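Local structure of Lin1840 protein (Listeria innocua serovar 6a, 4ZOC) at residues L335-D338 with F342-P345; A521-W526 with D538-A543. The protein probably hydrolyses terminal, non-reducing beta-D-glucosyl residues to release beta-D-glucose, acting in beta-1,2-glucan metabolism as a glycoside hydrolase of family 3. The protein carries 2 engineered substitutions. All blocks are in the same frame, centred on the assembly; numbering follows the deposited sequence.

Contact 1. Residues L335-D338 with F342-P345; sequences LKND and FEDP
The phenyl ring of Phe342 meets Asn337 with its edge: CB of Asn337 lies in the ring plane, 4.0 Å from CD2 of Phe342, and OD1 of Asn337 stays near that plane, 3.7 Å from the same carbon. With CG of Asn337 anti to the backbone N (chi1 -160°), CB and OD1 both lie along the ring edge. The amide is turned 62° from the ring, so the two groups do not stack. Lys336 approaches the ring obliquely through its CB, 4.1 Å from Phe342 CE2, while its extended chain carries the ammonium away to Gln21 and the carbonyls of Gly58 and Pro85. Pro85, Met1 and Leu9 also pack on Phe342.

The polar side is joined through one water. It accepts from Phe342 N at 3.0 Å and is bound to Asn337 OD1 at 2.8 Å and Glu343 OE1 at 2.6 Å. The chain-terminal nitrogen of Met1 adds bonds to Asn337 OD1 and Glu343 OE2.

Helix 322-338 is thus joined to the loop just after it by an aromatic edge and a shared water. Water and Met1 N both bond Asn337 OD1 and the Glu343 carboxylate, and a charged amino group there would probably favour an ionised Glu343.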
loop_
_atom_site.group_PDB
_atom_site.type_symbol
_atom_site.label_atom_id
_atom_site.label_comp_id
_atom_site.label_asym_id
_atom_site.label_seq_id
_atom_site.Cartn_x
_atom_site.Cartn_y
_atom_site.Cartn_z
ATOM N N LEU A 335 -28.170 -23.329 -14.185
ATOM C CA LEU A 335 -27.081 -23.093 -15.159
ATOM C C LEU A 335 -27.088 -24.115 -16.282
ATOM O O LEU A 335 -26.970 -23.759 -17.477
ATOM C CB LEU A 335 -25.744 -23.068 -14.447
ATOM C CG LEU A 335 -24.500 -22.981 -15.350
ATOM C CD1 LEU A 335 -24.511 -21.741 -16.211
ATOM C CD2 LEU A 335 -23.217 -23.067 -14.527
ATOM N N LYS A 336 -27.227 -25.390 -15.896
ATOM C CA LYS A 336 -27.152 -26.433 -16.879
ATOM C C LYS A 336 -28.332 -26.279 -17.808
ATOM O O LYS A 336 -28.209 -26.437 -19.038
ATOM C CB LYS A 336 -27.121 -27.805 -16.265
ATOM C CG LYS A 336 -25.885 -28.056 -15.457
ATOM C CD LYS A 336 -25.839 -29.308 -14.640
ATOM C CE LYS A 336 -24.384 -29.525 -14.245
ATOM N NZ LYS A 336 -24.122 -30.743 -13.467
ATOM N N ASN A 337 -29.478 -25.916 -17.243
ATOM C CA ASN A 337 -30.696 -25.680 -18.068
ATOM C C ASN A 337 -30.580 -24.493 -19.017
ATOM O O ASN A 337 -30.961 -24.603 -20.177
ATOM C CB ASN A 337 -31.940 -25.616 -17.161
ATOM C CG ASN A 337 -33.256 -25.851 -17.899
ATOM O OD1 ASN A 337 -33.358 -26.632 -18.861
ATOM N ND2 ASN A 337 -34.266 -25.187 -17.428
ATOM N N ASP A 338 -29.974 -23.394 -18.533
ATOM C CA ASP A 338 -29.683 -22.220 -19.293
ATOM C C ASP A 338 -28.818 -22.535 -20.487
ATOM O O ASP A 338 -28.962 -21.899 -21.516
ATOM C CB ASP A 338 -29.025 -21.136 -18.399
ATOM C CG ASP A 338 -30.009 -20.510 -17.396
ATOM O OD1 ASP A 338 -31.242 -20.757 -17.451
ATOM O OD2 ASP A 338 -29.569 -19.725 -16.552
ATOM N N PHE A 342 -29.993 -30.213 -20.744
ATOM C CA PHE A 342 -30.995 -31.296 -20.613
ATOM C C PHE A 342 -31.634 -31.748 -21.929
ATOM O O PHE A 342 -32.228 -32.824 -21.985
ATOM C CB PHE A 342 -32.057 -30.924 -19.594
ATOM C CG PHE A 342 -31.515 -30.774 -18.207
ATOM C CD1 PHE A 342 -31.147 -31.898 -17.487
ATOM C CD2 PHE A 342 -31.378 -29.519 -17.622
ATOM C CE1 PHE A 342 -30.691 -31.804 -16.233
ATOM C CE2 PHE A 342 -30.893 -29.416 -16.341
ATOM C CZ PHE A 342 -30.525 -30.548 -15.651
ATOM N N GLU A 343 -31.516 -30.929 -22.960
ATOM C CA GLU A 343 -31.970 -31.265 -24.342
ATOM C C GLU A 343 -30.794 -31.771 -25.174
ATOM O O GLU A 343 -30.919 -32.759 -25.841
ATOM C CB GLU A 343 -32.602 -30.094 -25.067
ATOM C CG GLU A 343 -33.919 -29.597 -24.515
ATOM C CD GLU A 343 -33.774 -28.909 -23.172
ATOM O OE1 GLU A 343 -32.968 -27.945 -23.050
ATOM O OE2 GLU A 343 -34.499 -29.333 -22.271
ATOM N N ASP A 344 -29.620 -31.144 -25.016
ATOM C CA ASP A 344 -28.395 -31.534 -25.705
ATOM C C ASP A 344 -27.204 -31.389 -24.793
ATOM O O ASP A 344 -26.668 -30.288 -24.646
ATOM C CB ASP A 344 -28.182 -30.681 -26.943
ATOM C CG ASP A 344 -26.910 -31.045 -27.716
ATOM O OD1 ASP A 344 -26.261 -32.068 -27.424
ATOM O OD2 ASP A 344 -26.560 -30.293 -28.677
ATOM N N PRO A 345 -26.788 -32.490 -24.173
ATOM C CA PRO A 345 -25.676 -32.456 -23.225
ATOM C C PRO A 345 -24.308 -32.248 -23.897
ATOM O O PRO A 345 -23.345 -32.058 -23.186
ATOM C CB PRO A 345 -25.746 -33.825 -22.547
ATOM C CG PRO A 345 -26.590 -34.670 -23.426
ATOM C CD PRO A 345 -27.388 -33.845 -24.309
HETATM O O HOH W 1 -31.668 -27.776 -20.836
#

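Contact 2. Residues A521-W526 with D538-A543; sequences ALLELW and DLLSGA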
loop_
_atom_site.group_PDB
_atom_site.type_symbol
_atom_site.label_atom_id
_atom_site.label_comp_id
_atom_site.label_asym_id
_atom_site.label_seq_id
_atom_site.Cartn_x
_atom_site.Cartn_y
_atom_site.Cartn_z
ATOM N N ALA A 521 12.408 5.902 -30.502
ATOM C CA ALA A 521 11.021 5.522 -30.441
ATOM C C ALA A 521 10.813 4.335 -29.564
ATOM O O ALA A 521 11.727 3.505 -29.307
ATOM C CB ALA A 521 10.399 5.238 -31.843
ATOM N N LEU A 522 9.630 4.293 -28.996
ATOM C CA LEU A 522 9.276 3.274 -27.943
ATOM C C LEU A 522 7.807 2.888 -28.123
ATOM O O LEU A 522 6.916 3.724 -28.067
ATOM C CB LEU A 522 9.518 3.786 -26.503
ATOM C CG LEU A 522 8.976 2.897 -25.411
ATOM C CD1 LEU A 522 9.716 1.587 -25.460
ATOM C CD2 LEU A 522 9.227 3.565 -24.039
ATOM N N LEU A 523 7.615 1.630 -28.508
ATOM C CA LEU A 523 6.305 1.056 -28.851
ATOM C C LEU A 523 5.985 -0.125 -27.900
ATOM O O LEU A 523 6.711 -1.138 -27.820
ATOM C CB LEU A 523 6.310 0.606 -30.308
ATOM C CG LEU A 523 4.944 0.031 -30.867
ATOM C CD1 LEU A 523 3.826 1.050 -30.770
ATOM C CD2 LEU A 523 5.134 -0.561 -32.271
ATOM N N GLU A 524 4.919 0.066 -27.139
ATOM C CA GLU A 524 4.447 -0.892 -26.167
ATOM C C GLU A 524 3.443 -1.828 -26.807
ATOM O O GLU A 524 2.309 -1.429 -27.125
ATOM C CB GLU A 524 3.861 -0.137 -24.966
ATOM C CG GLU A 524 3.090 -1.045 -23.975
ATOM C CD GLU A 524 3.980 -2.018 -23.241
ATOM O OE1 GLU A 524 4.355 -3.074 -23.867
ATOM O OE2 GLU A 524 4.322 -1.715 -22.078
ATOM N N LEU A 525 3.892 -3.034 -27.079
ATOM C CA LEU A 525 3.050 -4.069 -27.745
ATOM C C LEU A 525 2.354 -4.956 -26.767
ATOM O O LEU A 525 1.492 -5.744 -27.211
ATOM C CB LEU A 525 3.873 -4.989 -28.653
ATOM C CG LEU A 525 4.206 -4.120 -29.839
ATOM C CD1 LEU A 525 5.652 -4.037 -30.178
ATOM C CD2 LEU A 525 3.258 -3.996 -30.966
ATOM N N TRP A 526 2.721 -4.868 -25.474
ATOM C CA TRP A 526 2.239 -5.806 -24.442
ATOM C C TRP A 526 2.510 -7.258 -24.948
ATOM O O TRP A 526 3.596 -7.563 -25.455
ATOM C CB TRP A 526 0.784 -5.563 -24.144
ATOM C CG TRP A 526 0.498 -4.165 -23.631
ATOM C CD1 TRP A 526 -0.181 -3.167 -24.268
ATOM C CD2 TRP A 526 0.768 -3.684 -22.309
ATOM N NE1 TRP A 526 -0.312 -2.063 -23.413
ATOM C CE2 TRP A 526 0.229 -2.375 -22.202
ATOM C CE3 TRP A 526 1.376 -4.249 -21.178
ATOM C CZ2 TRP A 526 0.363 -1.588 -21.002
ATOM C CZ3 TRP A 526 1.450 -3.481 -19.990
ATOM C CH2 TRP A 526 0.942 -2.173 -19.929
ATOM N N ASP A 538 3.037 -4.100 -38.983
ATOM C CA ASP A 538 2.054 -3.131 -39.463
ATOM C C ASP A 538 2.141 -1.772 -38.752
ATOM O O ASP A 538 2.074 -0.746 -39.415
ATOM C CB ASP A 538 0.660 -3.651 -39.346
ATOM C CG ASP A 538 0.367 -4.788 -40.339
ATOM O OD1 ASP A 538 1.191 -5.108 -41.235
ATOM O OD2 ASP A 538 -0.685 -5.387 -40.184
ATOM N N LEU A 539 2.378 -1.774 -37.435
ATOM C CA LEU A 539 2.480 -0.531 -36.760
ATOM C C LEU A 539 3.785 0.167 -37.139
ATOM O O LEU A 539 3.787 1.379 -37.318
ATOM C CB LEU A 539 2.418 -0.726 -35.265
ATOM C CG LEU A 539 1.006 -1.127 -34.827
ATOM C CD1 LEU A 539 1.117 -1.676 -33.427
ATOM C CD2 LEU A 539 0.034 0.006 -34.802
ATOM N N LEU A 540 4.880 -0.565 -37.213
ATOM C CA LEU A 540 6.198 0.032 -37.565
ATOM C C LEU A 540 6.218 0.639 -38.965
ATOM O O LEU A 540 6.918 1.602 -39.199
ATOM C CB LEU A 540 7.326 -1.017 -37.482
ATOM C CG LEU A 540 7.624 -1.495 -36.069
ATOM C CD1 LEU A 540 8.696 -2.578 -36.125
ATOM C CD2 LEU A 540 8.070 -0.321 -35.205
ATOM N N SER A 541 5.540 -0.040 -39.885
ATOM C CA SER A 541 5.548 0.339 -41.286
ATOM C C SER A 541 4.532 1.431 -41.611
ATOM O O SER A 541 4.610 2.037 -42.689
ATOM C CB SER A 541 5.294 -0.909 -42.166
ATOM O OG SER A 541 3.891 -1.088 -42.245
ATOM N N GLY A 542 3.598 1.678 -40.679
ATOM C CA GLY A 542 2.501 2.576 -40.937
ATOM C C GLY A 542 1.314 2.042 -41.708
ATOM O O GLY A 542 0.408 2.795 -41.988
ATOM N N ALA A 543 1.278 0.748 -42.012
ATOM C CA ALA A 543 0.083 0.136 -42.519
ATOM C C ALA A 543 -1.020 0.285 -41.483
ATOM O O ALA A 543 -2.198 0.464 -41.862
ATOM C CB ALA A 543 0.370 -1.287 -42.842
#
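Leucine against leucine is the whole of the direct contact between strand 521-524 with its following turn and the end of helix 532-541. Leu523 reaches across with one methyl, CD2, which lies 4.0 Å from CB of Leu539 and 4.2 Å from CD2 of Leu540. Its CG, anti to the backbone N (chi1 -177°), carries the branch toward the helix, and with chi2 at 59° it is CD2 that meets both of these consecutive residues. The Leu523 and Leu539 side chains cross at about a right angle. Leu525 runs past Leu539 in the opposite direction, its CD2 4.0 Å from Leu539 CD1.

Hydrogen bonds shape each segment separately. Trp526 N donates to Glu524 OE1 over 2.9 Å, using the anti side of the carboxylate and standing 33° out of its plane. The same glutamate lays CG 3.5 Å above one face of the Trp526 ring, toward the rim, while its OE2 is bonded to Asn506. At the helix end, Ser541 OG accepts from Ala543 N at 3.2 Å, closing an ST turn around Gly542, whose positive phi takes the chain out of the helix.

In the fold, this is a strand and the next helix of the alpha/beta C-terminal domain, packed through their leucine side chains. Strand 521-524 runs between strand 500-505, parallel to it, and strand 376-380, antiparallel. Leu525 also touches strand 500-505, Asp538 of the helix forms a salt bridge with Arg368 in helix 361-374, and Trp526 rests on helix 103-108 of the barrel domain.

Contact 1 and contact 2 illustrate two ways in which the end of a helix meets a nearby segment: an aromatic edge plus a water-bridged polar group in 335-338 with 342-345, leucine packing alone in 521-526 with 538-543, where all four touching residues are buried. They lie on opposite sides of the chain's centre, with their own centres 46 Å apart and nearest atoms about 31 Å apart, and so do not touch. The first belongs to the barrel part of the chain, the second to the C-terminal domain. Both parts contribute to the glucose pocket, through Trp271 from the one and Trp409 and Glu473 from the other, yet neither contact is at that pocket or at the magnesium site of Asp648 and Thr650.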